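Local structure of probable dipeptidase (Pseudomonas aeruginosa, 3B40) at residues I29-D34 against E96-I101; P47-L52 against D359-G364; S61-A66 against G129-V134. The protein is probably a metal-dependent dipeptidase of the M19 (membrane dipeptidase) family, thought to cleave dipeptides. The protein carries 11 engineered substitutions. All coordinates share one frame; numbering follows the deposited sequence.

Contact 1: residues I29-D34 against E96-I101. Engineered in segment 29-34: Val31 (natural residue Ile), Leu33 (natural residue Pro).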
loop_
_atom_site.group_PDB
_atom_site.type_symbol
_atom_site.label_atom_id
_atom_site.label_comp_id
_atom_site.label_asym_id
_atom_site.label_seq_id
_atom_site.Cartn_x
_atom_site.Cartn_y
_atom_site.Cartn_z
ATOM N N ILE A 29 4.722 3.641 -0.675
ATOM C CA ILE A 29 6.081 3.218 -0.965
ATOM C C ILE A 29 6.720 2.676 0.313
ATOM O O ILE A 29 6.577 3.239 1.407
ATOM C CB ILE A 29 6.959 4.368 -1.571
ATOM C CG1 ILE A 29 6.269 4.958 -2.800
ATOM C CG2 ILE A 29 8.430 3.864 -1.890
ATOM C CD1 ILE A 29 6.994 6.143 -3.449
ATOM N N THR A 30 7.369 1.533 0.170
ATOM C CA THR A 30 7.989 0.882 1.305
ATOM C C THR A 30 9.360 1.465 1.510
ATOM O O THR A 30 10.066 1.782 0.535
ATOM C CB THR A 30 8.080 -0.649 1.083
ATOM O OG1 THR A 30 6.774 -1.184 1.163
ATOM C CG2 THR A 30 8.974 -1.347 2.121
ATOM N N VAL A 31 9.729 1.621 2.776
ATOM C CA VAL A 31 11.108 1.984 3.170
ATOM C C VAL A 31 11.919 0.684 3.399
ATOM O O VAL A 31 11.609 -0.084 4.330
ATOM C CB VAL A 31 11.107 2.825 4.494
ATOM C CG1 VAL A 31 12.538 3.317 4.861
ATOM C CG2 VAL A 31 10.114 3.982 4.432
ATOM N N PRO A 32 12.959 0.431 2.554
ATOM C CA PRO A 32 13.887 -0.701 2.720
ATOM C C PRO A 32 14.681 -0.497 4.001
ATOM O O PRO A 32 15.094 0.635 4.305
ATOM C CB PRO A 32 14.820 -0.577 1.492
ATOM C CG PRO A 32 14.032 0.266 0.497
ATOM C CD PRO A 32 13.325 1.255 1.389
ATOM N N LEU A 33 14.888 -1.561 4.762
ATOM C CA LEU A 33 15.585 -1.411 6.041
ATOM C C LEU A 33 17.031 -0.860 5.926
ATOM O O LEU A 33 17.587 -0.355 6.889
ATOM C CB LEU A 33 15.570 -2.743 6.807
ATOM C CG LEU A 33 14.169 -3.064 7.326
ATOM C CD1 LEU A 33 13.991 -4.573 7.597
ATOM C CD2 LEU A 33 13.898 -2.219 8.571
ATOM N N ASP A 34 17.626 -0.971 4.751
ATOM C CA ASP A 34 18.989 -0.463 4.539
ATOM C C ASP A 34 19.006 0.845 3.741
ATOM O O ASP A 34 20.030 1.240 3.198
ATOM C CB ASP A 34 19.855 -1.544 3.859
ATOM C CG ASP A 34 19.404 -1.845 2.430
ATOM O OD1 ASP A 34 18.339 -1.325 2.018
ATOM O OD2 ASP A 34 20.114 -2.607 1.719
ATOM N N GLU A 96 11.235 0.864 14.444
ATOM C CA GLU A 96 12.166 1.875 14.934
ATOM C C GLU A 96 13.235 2.234 13.878
ATOM O O GLU A 96 13.580 3.386 13.735
ATOM C CB GLU A 96 12.814 1.436 16.237
ATOM C CG GLU A 96 11.860 1.432 17.443
ATOM C CD GLU A 96 11.352 2.832 17.839
ATOM O OE1 GLU A 96 12.139 3.807 17.834
ATOM O OE2 GLU A 96 10.156 2.947 18.174
ATOM N N ILE A 97 13.754 1.227 13.175
ATOM C CA ILE A 97 14.678 1.426 12.074
ATOM C C ILE A 97 14.074 2.353 11.032
ATOM O O ILE A 97 14.717 3.326 10.617
ATOM C CB ILE A 97 15.138 0.069 11.463
ATOM C CG1 ILE A 97 16.025 -0.667 12.495
ATOM C CG2 ILE A 97 15.894 0.288 10.113
ATOM C CD1 ILE A 97 16.442 -2.025 12.098
ATOM N N ARG A 98 12.831 2.075 10.630
ATOM C CA ARG A 98 12.169 2.884 9.590
ATOM C C ARG A 98 11.964 4.337 10.028
ATOM O O ARG A 98 12.185 5.277 9.240
ATOM C CB ARG A 98 10.901 2.193 9.088
ATOM C CG ARG A 98 11.256 1.031 8.157
ATOM C CD ARG A 98 10.071 0.197 7.754
ATOM N NE ARG A 98 10.399 -0.606 6.585
ATOM C CZ ARG A 98 10.432 -1.938 6.573
ATOM N NH1 ARG A 98 10.764 -2.570 5.456
ATOM N NH2 ARG A 98 10.146 -2.637 7.681
ATOM N N TYR A 99 11.624 4.521 11.304
ATOM C CA TYR A 99 11.535 5.864 11.893
ATOM C C TYR A 99 12.867 6.622 11.856
ATOM O O TYR A 99 12.910 7.813 11.556
ATOM C CB TYR A 99 11.032 5.781 13.348
ATOM C CG TYR A 99 10.814 7.143 13.967
ATOM C CD1 TYR A 99 9.674 7.885 13.667
ATOM C CD2 TYR A 99 11.746 7.693 14.845
ATOM C CE1 TYR A 99 9.461 9.139 14.234
ATOM C CE2 TYR A 99 11.544 8.969 15.410
ATOM C CZ TYR A 99 10.404 9.671 15.089
ATOM O OH TYR A 99 10.179 10.910 15.630
ATOM N N LYS A 100 13.955 5.940 12.185
ATOM C CA LYS A 100 15.267 6.584 12.166
ATOM C C LYS A 100 15.695 6.948 10.744
ATOM O O LYS A 100 16.335 7.978 10.533
ATOM C CB LYS A 100 16.321 5.698 12.817
ATOM C CG LYS A 100 16.397 5.833 14.337
ATOM C CD LYS A 100 17.338 4.766 14.913
ATOM C CE LYS A 100 18.809 4.973 14.466
ATOM N NZ LYS A 100 19.678 5.575 15.524
ATOM N N ILE A 101 15.339 6.107 9.773
ATOM C CA ILE A 101 15.601 6.418 8.351
ATOM C C ILE A 101 14.927 7.734 7.904
ATOM O O ILE A 101 15.566 8.617 7.270
ATOM C CB ILE A 101 15.189 5.239 7.420
ATOM C CG1 ILE A 101 16.118 4.035 7.635
ATOM C CG2 ILE A 101 15.180 5.675 5.899
ATOM C CD1 ILE A 101 15.713 2.777 6.804
#
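The guanidinium group of Arg98 has the engineered Leu33 over one face and the carbonyl of the engineered Val31 at its edge. Leu33 CG stands 3.8 Å above the guanidinium plane, displaced toward the rim. Its first torsion, chi1 -71°, sets CG beside the backbone N. Leu33 CD2 continues past the group to Ile97 CG2, 3.6 Å away, the two side chains crossing at about a right angle. At the edge, Val31 O lies close to the guanidinium plane and takes two hydrogen bonds side-on, from Arg98 NE at 2.6 Å and from NH1 at 2.9 Å. Both are bent, 146° at the NE hydrogen and 133° at that of NH1, as expected when two neighbouring N-H groups converge on one oxygen. NE approaches in the carbonyl plane, NH1 tilted from it. The Arg98 chain, extended from CG to NE, carries the group out from helix 87-108 to this loop. In the TIM-barrel fold of the family, the loop is the one that leaves strand 25-29, while the helix follows the neighbouring strand 62-68. Arg98 NH2 also bonds to Phe68 O, the last residue of that second strand; the side chain thereby links this strand end to the loop after strand 25-29, and bonds to both hold the guanidinium's orientation. One turn further along the helix, Ile101 meets Val31 tip to tip, CG2 to CG1 at 3.7 Å. The longer branch of Ile101 ends in CD1, 3.3 Å from Pro32 O and 3.7 Å from Leu33 O.

Contact 2: residues P47-L52 against D359-G364. Engineered in segment 47-52: Gly48 (natural residue Asn).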
loop_
_atom_site.group_PDB
_atom_site.type_symbol
_atom_site.label_atom_id
_atom_site.label_comp_id
_atom_site.label_asym_id
_atom_site.label_seq_id
_atom_site.Cartn_x
_atom_site.Cartn_y
_atom_site.Cartn_z
ATOM N N PRO A 47 19.460 1.559 -6.473
ATOM C CA PRO A 47 18.883 0.278 -6.879
ATOM C C PRO A 47 17.386 0.119 -6.540
ATOM O O PRO A 47 16.748 -0.865 -6.960
ATOM C CB PRO A 47 19.711 -0.733 -6.077
ATOM C CG PRO A 47 20.005 -0.017 -4.797
ATOM C CD PRO A 47 20.195 1.449 -5.194
ATOM N N GLY A 48 16.833 1.056 -5.783
ATOM C CA GLY A 48 15.447 0.943 -5.352
ATOM C C GLY A 48 14.505 1.684 -6.275
ATOM O O GLY A 48 14.921 2.228 -7.304
ATOM N N GLN A 49 13.228 1.729 -5.905
ATOM C CA GLN A 49 12.242 2.386 -6.746
ATOM C C GLN A 49 11.996 3.823 -6.309
ATOM O O GLN A 49 11.258 4.537 -6.952
ATOM C CB GLN A 49 10.968 1.548 -6.804
ATOM C CG GLN A 49 11.181 0.292 -7.619
ATOM C CD GLN A 49 9.994 -0.671 -7.560
ATOM O OE1 GLN A 49 9.587 -1.098 -6.491
ATOM N NE2 GLN A 49 9.473 -1.035 -8.715
ATOM N N LEU A 50 12.627 4.235 -5.214
ATOM C CA LEU A 50 12.549 5.605 -4.743
ATOM C C LEU A 50 13.923 6.142 -4.274
ATOM O O LEU A 50 14.600 5.534 -3.429
ATOM C CB LEU A 50 11.531 5.741 -3.597
ATOM C CG LEU A 50 11.553 7.045 -2.755
ATOM C CD1 LEU A 50 11.053 8.344 -3.508
ATOM C CD2 LEU A 50 10.856 6.902 -1.396
ATOM N N ASP A 51 14.263 7.324 -4.764
ATOM C CA ASP A 51 15.364 8.141 -4.197
ATOM C C ASP A 51 15.141 9.589 -4.597
ATOM O O ASP A 51 14.216 9.867 -5.344
ATOM C CB ASP A 51 16.741 7.631 -4.645
ATOM C CG ASP A 51 16.814 7.393 -6.141
ATOM O OD1 ASP A 51 16.754 8.392 -6.919
ATOM O OD2 ASP A 51 16.970 6.205 -6.539
ATOM N N LEU A 52 15.972 10.516 -4.108
ATOM C CA LEU A 52 15.727 11.928 -4.403
ATOM C C LEU A 52 15.967 12.290 -5.875
ATOM O O LEU A 52 15.330 13.179 -6.413
ATOM C CB LEU A 52 16.484 12.847 -3.440
ATOM C CG LEU A 52 16.150 12.756 -1.937
ATOM C CD1 LEU A 52 17.136 13.614 -1.133
ATOM C CD2 LEU A 52 14.724 13.152 -1.611
ATOM N N ASP A 359 2.909 0.775 -4.611
ATOM C CA ASP A 359 3.446 -0.361 -3.834
ATOM C C ASP A 359 4.926 -0.547 -4.186
ATOM O O ASP A 359 5.461 -1.644 -4.078
ATOM C CB ASP A 359 2.667 -1.649 -4.064
ATOM C CG ASP A 359 2.345 -2.403 -2.743
ATOM O OD1 ASP A 359 2.948 -2.118 -1.670
ATOM O OD2 ASP A 359 1.477 -3.312 -2.798
ATOM N N PHE A 360 5.582 0.554 -4.552
ATOM C CA PHE A 360 7.004 0.501 -4.855
ATOM C C PHE A 360 7.756 -0.089 -3.657
ATOM O O PHE A 360 7.373 0.123 -2.510
ATOM C CB PHE A 360 7.569 1.885 -5.262
ATOM C CG PHE A 360 7.289 2.295 -6.724
ATOM C CD1 PHE A 360 7.216 1.347 -7.751
ATOM C CD2 PHE A 360 7.092 3.638 -7.045
ATOM C CE1 PHE A 360 6.951 1.723 -9.061
ATOM C CE2 PHE A 360 6.837 4.030 -8.350
ATOM C CZ PHE A 360 6.745 3.069 -9.365
ATOM N N ASN A 361 8.849 -0.797 -3.940
ATOM C CA ASN A 361 9.694 -1.474 -2.925
ATOM C C ASN A 361 8.996 -2.603 -2.145
ATOM O O ASN A 361 9.580 -3.149 -1.225
ATOM C CB ASN A 361 10.395 -0.494 -1.946
ATOM C CG ASN A 361 11.413 0.424 -2.626
ATOM O OD1 ASN A 361 12.064 0.071 -3.638
ATOM N ND2 ASN A 361 11.556 1.615 -2.074
ATOM N N ASP A 362 7.763 -2.959 -2.509
ATOM C CA ASP A 362 7.186 -4.200 -2.007
ATOM C C ASP A 362 6.518 -4.947 -3.162
ATOM O O ASP A 362 5.497 -5.574 -2.973
ATOM C CB ASP A 362 6.242 -3.964 -0.803
ATOM C CG ASP A 362 5.954 -5.258 0.012
ATOM O OD1 ASP A 362 6.770 -6.202 0.015
ATOM O OD2 ASP A 362 4.884 -5.334 0.665
ATOM N N GLY A 363 7.094 -4.848 -4.376
ATOM C CA GLY A 363 6.610 -5.617 -5.536
ATOM C C GLY A 363 5.786 -4.873 -6.584
ATOM O O GLY A 363 5.459 -5.441 -7.627
ATOM N N GLY A 364 5.453 -3.609 -6.309
ATOM C CA GLY A 364 4.634 -2.822 -7.200
ATOM C C GLY A 364 5.419 -2.193 -8.343
ATOM O O GLY A 364 6.652 -2.251 -8.389
HETATM O O HOH W 1 9.503 -3.580 -5.612
HETATM O O HOH W 2 14.017 2.852 -2.826
#
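Gln49 lays its side chain across Phe360 at about a right angle, and here the packing is close: NE2 comes within 3.4 Å of ring atom CD1, with amide and ring planes 57° apart. The amide is held at both ends. Gln49 OE1 accepts from Asn361 N over 2.7 Å in a nearly straight bond (177°), and its NE2 donates to Gly364 O at 3.1 Å and also to Lys370 O, which together fix which way the amide is flipped. Asn361 returns a bond, its OD1 accepting from Gln49 N at 3.0 Å as the two side chains slide past each other. Both partners belong to loops of the TIM barrel, one leading into helix 52-58, the other following strand 354-357 and opening with a type II turn from Asp359 to Asp362. In contrast, Leu50 and Gly363 are reached through water, at separate places. One water donates to Gln49 OE1 and accepts from Gly363 N; a second accepts from Leu50 N and from Asn361 ND2, the latter at 2.9 Å. Asn361 ND2 also donates to Thr30 O. The engineered Gly48 comes no closer to the turn than 3.9 Å, from its CA to Asn361 OD1.

Contact 3: residues S61-A66 against G129-V134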
loop_
_atom_site.group_PDB
_atom_site.type_symbol
_atom_site.label_atom_id
_atom_site.label_comp_id
_atom_site.label_asym_id
_atom_site.label_seq_id
_atom_site.Cartn_x
_atom_site.Cartn_y
_atom_site.Cartn_z
ATOM N N SER A 61 6.038 14.924 -5.910
ATOM C CA SER A 61 6.120 15.891 -4.809
ATOM C C SER A 61 6.335 15.215 -3.458
ATOM O O SER A 61 6.974 15.778 -2.562
ATOM C CB SER A 61 4.861 16.763 -4.739
ATOM O OG SER A 61 4.536 17.257 -6.038
ATOM N N GLY A 62 5.742 14.038 -3.291
ATOM C CA GLY A 62 5.868 13.369 -2.000
ATOM C C GLY A 62 5.224 12.003 -2.000
ATOM O O GLY A 62 4.697 11.564 -3.021
ATOM N N ALA A 63 5.311 11.308 -0.865
ATOM C CA ALA A 63 4.831 9.921 -0.763
ATOM C C ALA A 63 4.587 9.546 0.684
ATOM O O ALA A 63 5.217 10.112 1.585
ATOM C CB ALA A 63 5.855 8.959 -1.352
ATOM N N ALA A 64 3.693 8.576 0.906
ATOM C CA ALA A 64 3.469 8.071 2.264
ATOM C C ALA A 64 4.422 6.896 2.463
ATOM O O ALA A 64 4.358 5.905 1.739
ATOM C CB ALA A 64 2.004 7.677 2.484
ATOM N N LEU A 65 5.346 7.061 3.413
ATOM C CA LEU A 65 6.315 6.029 3.772
ATOM C C LEU A 65 5.988 5.483 5.153
ATOM O O LEU A 65 5.969 6.221 6.147
ATOM C CB LEU A 65 7.732 6.606 3.772
ATOM C CG LEU A 65 8.075 7.405 2.492
ATOM C CD1 LEU A 65 9.461 8.014 2.637
ATOM C CD2 LEU A 65 8.022 6.551 1.243
ATOM N N ALA A 66 5.793 4.179 5.206
ATOM C CA ALA A 66 5.190 3.554 6.359
ATOM C C ALA A 66 6.234 3.082 7.366
ATOM O O ALA A 66 7.230 2.460 6.995
ATOM C CB ALA A 66 4.326 2.378 5.920
ATOM N N GLY A 129 10.114 23.189 -2.730
ATOM C CA GLY A 129 10.896 22.233 -3.510
ATOM C C GLY A 129 11.498 21.092 -2.697
ATOM O O GLY A 129 12.524 20.501 -3.083
ATOM N N LYS A 130 10.882 20.786 -1.564
ATOM C CA LYS A 130 11.337 19.669 -0.742
ATOM C C LYS A 130 10.387 18.481 -0.943
ATOM O O LYS A 130 9.177 18.657 -0.934
ATOM C CB LYS A 130 11.342 20.050 0.747
ATOM C CG LYS A 130 12.263 21.201 1.156
ATOM C CD LYS A 130 12.001 21.546 2.608
ATOM C CE LYS A 130 13.024 22.501 3.188
ATOM N NZ LYS A 130 12.772 23.858 2.734
ATOM N N PHE A 131 10.938 17.289 -1.131
ATOM C CA PHE A 131 10.136 16.073 -1.189
ATOM C C PHE A 131 9.390 15.933 0.137
ATOM O O PHE A 131 9.990 15.975 1.213
ATOM C CB PHE A 131 11.029 14.860 -1.406
ATOM C CG PHE A 131 10.279 13.559 -1.568
ATOM C CD1 PHE A 131 9.678 13.230 -2.784
ATOM C CD2 PHE A 131 10.206 12.643 -0.514
ATOM C CE1 PHE A 131 9.017 12.004 -2.947
ATOM C CE2 PHE A 131 9.533 11.415 -0.669
ATOM C CZ PHE A 131 8.933 11.114 -1.882
ATOM N N ALA A 132 8.078 15.757 0.042
ATOM C CA ALA A 132 7.222 15.708 1.233
ATOM C C ALA A 132 6.879 14.276 1.642
ATOM O O ALA A 132 6.112 13.558 0.971
ATOM C CB ALA A 132 5.972 16.527 1.023
ATOM N N ILE A 133 7.486 13.848 2.734
ATOM C CA ILE A 133 7.173 12.544 3.319
ATOM C C ILE A 133 5.921 12.648 4.163
ATOM O O ILE A 133 5.813 13.538 5.018
ATOM C CB ILE A 133 8.326 12.048 4.205
ATOM C CG1 ILE A 133 9.541 11.687 3.344
ATOM C CG2 ILE A 133 7.880 10.850 5.098
ATOM C CD1 ILE A 133 10.813 11.456 4.162
ATOM N N VAL A 134 4.972 11.744 3.925
ATOM C CA VAL A 134 3.859 11.564 4.833
ATOM C C VAL A 134 4.176 10.277 5.605
ATOM O O VAL A 134 4.372 9.218 5.001
ATOM C CB VAL A 134 2.505 11.466 4.086
ATOM C CG1 VAL A 134 1.389 11.024 5.054
ATOM C CG2 VAL A 134 2.171 12.810 3.425
HETATM O O HOH W 3 7.720 18.235 -2.927
#
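Phe131 lies against the backbone of Ser61 to Ala63, and its side chain passes from Ser61 over Gly62 to Ala63. CB packs on Leu52; with CG anti to the backbone N (chi1 -176°) the ring is carried over the neighbouring strand. Phe131 CD1 runs 3.7 Å from Ser61 O. Phe131 CE1 comes to 3.6 Å from Gly62 CA, which sits over the ring face in a CH-pi contact, 24° off the normal and offset toward the rim. At the tip, Phe131 CZ touches Ala63 CB at 3.8 Å and also packs on Leu50. Beside the ring the two backbones pair in parallel through four hydrogen bonds: Ala132 N to Ser61 O (2.8 Å), then Ala63 N to Ala132 O, Val134 N to Ala63 O and Leu65 N to Val134 O. A water donating to both Ser61 O and Lys130 O extends the link beyond the first of them. Further along, Leu65 crosses Ile133 at about a right angle, CD1 to CG1 3.7 Å. Ile133 also packs on helix 87-108, whereas Ala132 and Val134 rest on helix 119-127. Adjacent parallel strands, crossing at -34° and with helices 87-108 and 119-127 and the short strand 113-115 in the connection, fit the TIM barrel to which this family belongs.

How the contacts relate
The three contacts form a compact group, their centres 12 to 14 Å apart. Contact 3 joins strands 62-68 and 131-138 within the parallel sheet; contact 1 holds the loop after strand 25-29 against helix 87-108, which follows strand 62-68; contact 2 brings the later part of that first loop to the one after strand 354-357. Along the chain, contacts 1 and 3 alternate, as do contacts 1 and 2, while contact 3 is nested within the span closed by contact 2. Thr30 N bonds to Phe360 O, joining contacts 1 and 2, and Leu65 packs against both Val31 and Leu50. The loop after the early strand 25-29 thus meets the loop after the late strand 354-357.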